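Putative alpha-L-fucosidase (Bacteroides thetaiotaomicron, PDB 3EYP) probably acts as an alpha-L-fucosidase of glycoside hydrolase family 29, removing fucose from glycoconjugates. Local coordinates at residues N19-A24 with D280-S285. Residues are numbered along the deposited sequence; the frame is centred on the assembly and turned at random.
Sequences NREMIA and DIYCTS. With GOL (glycerol), chain F.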
ATOM      1  N   ASN A  19       2.303  -5.873  -6.069  1.00 39.39           N
ATOM      2  CA  ASN A  19       1.250  -6.665  -6.672  1.00 41.34           C
ATOM      3  C   ASN A  19       0.035  -6.891  -5.762  1.00 41.87           C
ATOM      4  O   ASN A  19      -1.067  -7.255  -6.216  1.00 40.87           O
ATOM      5  CB  ASN A  19       1.810  -8.014  -7.136  1.00 41.69           C
ATOM      6  CG  ASN A  19       0.844  -8.739  -8.052  1.00 47.79           C
ATOM      7  OD1 ASN A  19       0.208  -8.131  -8.933  1.00 50.95           O
ATOM      8  ND2 ASN A  19       0.662 -10.028  -7.795  1.00 49.89           N
ATOM      9  N   ARG A  20       0.238  -6.642  -4.480  1.00 40.57           N
ATOM     10  CA  ARG A  20      -0.868  -6.796  -3.483  1.00 40.58           C
ATOM     11  C   ARG A  20      -1.990  -5.763  -3.727  1.00 40.26           C
ATOM     12  O   ARG A  20      -3.199  -6.001  -3.613  1.00 39.46           O
ATOM     13  CB  ARG A  20      -0.347  -6.630  -2.053  1.00 41.19           C
ATOM     14  CG  ARG A  20       0.728  -7.591  -1.632  1.00 41.70           C
ATOM     15  CD  ARG A  20       1.105  -7.331  -0.153  1.00 41.50           C
ATOM     16  NE  ARG A  20       2.342  -7.986   0.228  1.00 41.30           N
ATOM     17  CZ  ARG A  20       3.058  -7.671   1.312  1.00 41.09           C
ATOM     18  NH1 ARG A  20       2.677  -6.717   2.148  1.00 42.45           N
ATOM     19  NH2 ARG A  20       4.152  -8.312   1.558  1.00 39.26           N
ATOM     20  N   GLU A  21      -1.516  -4.604  -4.115  1.00 41.40           N
ATOM     21  CA  GLU A  21      -2.342  -3.388  -4.379  1.00 40.17           C
ATOM     22  C   GLU A  21      -2.918  -2.772  -3.153  1.00 40.02           C
ATOM     23  O   GLU A  21      -2.712  -1.594  -2.874  1.00 38.95           O
ATOM     24  CB  GLU A  21      -3.398  -3.640  -5.465  1.00 41.11           C
ATOM     25  CG  GLU A  21      -2.691  -3.847  -6.789  1.00 42.89           C
ATOM     26  CD  GLU A  21      -3.577  -3.913  -8.015  1.00 47.90           C
ATOM     27  OE1 GLU A  21      -4.822  -3.868  -7.902  1.00 49.05           O
ATOM     28  OE2 GLU A  21      -2.957  -4.017  -9.108  1.00 50.99           O
ATOM     29  N   MET A  22      -3.563  -3.606  -2.361  1.00 40.02           N
ATOM     30  CA  MET A  22      -4.168  -3.182  -1.077  1.00 39.85           C
ATOM     31  C   MET A  22      -3.721  -4.110   0.061  1.00 39.88           C
ATOM     32  O   MET A  22      -3.417  -5.305  -0.134  1.00 42.31           O
ATOM     33  CB  MET A  22      -5.705  -3.216  -1.182  1.00 40.72           C
ATOM     34  CG  MET A  22      -6.389  -2.045  -1.900  1.00 40.78           C
ATOM     35  SD  MET A  22      -8.187  -2.022  -2.061  1.00 38.07           S
ATOM     36  CE  MET A  22      -8.676  -1.409  -0.483  1.00 41.73           C
ATOM     37  N   ILE A  23      -3.656  -3.550   1.249  1.00 38.93           N
ATOM     38  CA  ILE A  23      -3.304  -4.272   2.510  1.00 39.13           C
ATOM     39  C   ILE A  23      -4.247  -3.813   3.624  1.00 39.34           C
ATOM     40  O   ILE A  23      -4.570  -2.621   3.695  1.00 40.62           O
ATOM     41  CB  ILE A  23      -1.840  -4.022   2.946  1.00 38.24           C
ATOM     42  CG1 ILE A  23      -0.879  -4.291   1.818  1.00 40.81           C
ATOM     43  CG2 ILE A  23      -1.491  -4.856   4.143  1.00 41.18           C
ATOM     44  CD1 ILE A  23       0.617  -3.891   2.113  1.00 40.87           C
ATOM     45  N   ALA A  24      -4.780  -4.717   4.454  1.00 38.95           N
ATOM     46  CA  ALA A  24      -5.530  -4.226   5.630  1.00 38.48           C
ATOM     47  C   ALA A  24      -4.663  -3.956   6.861  1.00 37.99           C
ATOM     48  O   ALA A  24      -3.717  -4.631   7.115  1.00 37.21           O
ATOM     49  CB  ALA A  24      -6.689  -5.153   5.990  1.00 39.85           C
ATOM     50  N   ASP A 280     -11.589   7.696  -4.222  1.00 42.67           N
ATOM     51  CA  ASP A 280     -10.659   8.799  -4.386  1.00 43.31           C
ATOM     52  C   ASP A 280      -9.291   8.377  -3.852  1.00 42.17           C
ATOM     53  O   ASP A 280      -8.261   8.528  -4.471  1.00 39.32           O
ATOM     54  CB  ASP A 280     -11.087  10.022  -3.578  1.00 43.84           C
ATOM     55  CG  ASP A 280     -12.248  10.753  -4.189  1.00 48.97           C
ATOM     56  OD1 ASP A 280     -12.607  10.422  -5.333  1.00 55.49           O
ATOM     57  OD2 ASP A 280     -12.757  11.715  -3.548  1.00 52.08           O
ATOM     58  N   ILE A 281      -9.331   7.864  -2.650  1.00 41.46           N
ATOM     59  CA  ILE A 281      -8.110   7.386  -2.000  1.00 40.40           C
ATOM     60  C   ILE A 281      -7.401   6.291  -2.772  1.00 40.79           C
ATOM     61  O   ILE A 281      -6.171   6.337  -2.986  1.00 41.79           O
ATOM     62  CB  ILE A 281      -8.392   6.936  -0.531  1.00 40.34           C
ATOM     63  CG1 ILE A 281      -8.671   8.173   0.310  1.00 40.17           C
ATOM     64  CG2 ILE A 281      -7.228   6.163   0.044  1.00 36.83           C
ATOM     65  CD1 ILE A 281      -9.289   7.874   1.738  1.00 41.34           C
ATOM     66  N   TYR A 282      -8.180   5.326  -3.224  1.00 40.44           N
ATOM     67  CA  TYR A 282      -7.661   4.248  -4.058  1.00 40.70           C
ATOM     68  C   TYR A 282      -6.882   4.880  -5.246  1.00 42.05           C
ATOM     69  O   TYR A 282      -5.767   4.474  -5.620  1.00 41.38           O
ATOM     70  CB  TYR A 282      -8.811   3.355  -4.584  1.00 40.98           C
ATOM     71  CG  TYR A 282      -8.344   2.194  -5.461  1.00 41.57           C
ATOM     72  CD1 TYR A 282      -7.940   0.975  -4.908  1.00 44.40           C
ATOM     73  CD2 TYR A 282      -8.280   2.333  -6.851  1.00 43.04           C
ATOM     74  CE1 TYR A 282      -7.473  -0.061  -5.718  1.00 44.25           C
ATOM     75  CE2 TYR A 282      -7.823   1.310  -7.669  1.00 42.88           C
ATOM     76  CZ  TYR A 282      -7.430   0.121  -7.103  1.00 44.49           C
ATOM     77  OH  TYR A 282      -7.036  -0.910  -7.901  1.00 45.02           O
ATOM     78  N   CYS A 283      -7.486   5.899  -5.837  1.00 42.67           N
ATOM     79  CA  CYS A 283      -6.900   6.497  -7.065  1.00 41.36           C
ATOM     80  C   CYS A 283      -5.646   7.304  -6.785  1.00 40.33           C
ATOM     81  O   CYS A 283      -4.735   7.427  -7.620  1.00 40.69           O
ATOM     82  CB  CYS A 283      -7.950   7.334  -7.809  1.00 42.78           C
ATOM     83  SG  CYS A 283      -9.193   6.324  -8.690  1.00 43.41           S
ATOM     84  N   THR A 284      -5.562   7.787  -5.575  1.00 39.11           N
ATOM     85  CA  THR A 284      -4.395   8.570  -5.112  1.00 39.05           C
ATOM     86  C   THR A 284      -3.415   7.778  -4.305  1.00 37.97           C
ATOM     87  O   THR A 284      -2.518   8.337  -3.710  1.00 37.93           O
ATOM     88  CB  THR A 284      -4.809   9.878  -4.348  1.00 38.05           C
ATOM     89  OG1 THR A 284      -5.521   9.520  -3.148  1.00 38.88           O
ATOM     90  CG2 THR A 284      -5.680  10.728  -5.222  1.00 40.54           C
ATOM     91  N   SER A 285      -3.534   6.456  -4.406  1.00 39.30           N
ATOM     92  CA  SER A 285      -2.570   5.519  -3.818  1.00 39.35           C
ATOM     93  C   SER A 285      -2.205   4.427  -4.793  1.00 40.01           C
ATOM     94  O   SER A 285      -1.173   4.468  -5.453  1.00 40.41           O
ATOM     95  CB  SER A 285      -3.120   4.864  -2.499  1.00 39.95           C
ATOM     96  OG  SER A 285      -4.407   4.268  -2.709  1.00 39.31           O
TER
HETATM   97  C1  GOL F   6      -8.185  -4.060 -11.678  1.00 73.84           C
HETATM   98  O1  GOL F   6      -8.405  -4.618 -10.402  1.00 76.27           O
HETATM   99  C2  GOL F   6      -7.017  -3.113 -11.534  1.00 71.18           C
HETATM  100  O2  GOL F   6      -6.052  -3.709 -10.671  1.00 74.40           O
HETATM  101  C3  GOL F   6      -7.587  -1.854 -10.912  1.00 67.88           C
HETATM  102  O3  GOL F   6      -6.564  -0.919 -10.692  1.00 63.79           O
HETATM  103  O   HOH W   1      -6.789  -3.389  -6.317  1.00 50.41           O
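The Y282 ring meets M22 SD at its edge, while the E21 carboxylate stands beyond the ring near the hydroxyl and is linked to it through a water, which shows how an aromatic residue can serve apolar and polar partners at once. M22 crosses the tyrosine at about a right angle and brings SD to 4.1 Å from CD1 of Y282; the sulfur lies 78° off the ring normal, an edge-on Met-aromatic contact. E21 crosses obliquely, its carboxylate turned 68° from the ring plane. E21 OE1 stops 3.7 Å from Y282 OH. A water spans the interval, hydrogen-bonded to both E21 OE1, to which it donates, and Y282 OH. In a family 29 TIM barrel, the contact joins the start of the first barrel strand, 22-26, to the end of helix 275-283, which precedes the neighbouring parallel strand 291-295. With CG anti to the backbone N (chi1 -180°), the ring is carried off helix 275-283 until its edge meets M22 and its hydroxyl comes near E21; the Y282 side chain also touches I424 of strand 423-432. A glycerol, probably from the crystallisation liquor, hydrogen-bonds to the phenol, its O3 standing 2.8 Å from Y282 OH and in the ring plane. A leucine in place of Y282 would probably leave the bridging water without its link to a hydroxyl on this helix and M22 SD without an aromatic edge. Glycerol O2 adds a weak bond to E21 OE1, while K422 forms a long, weak ion pair with OE2.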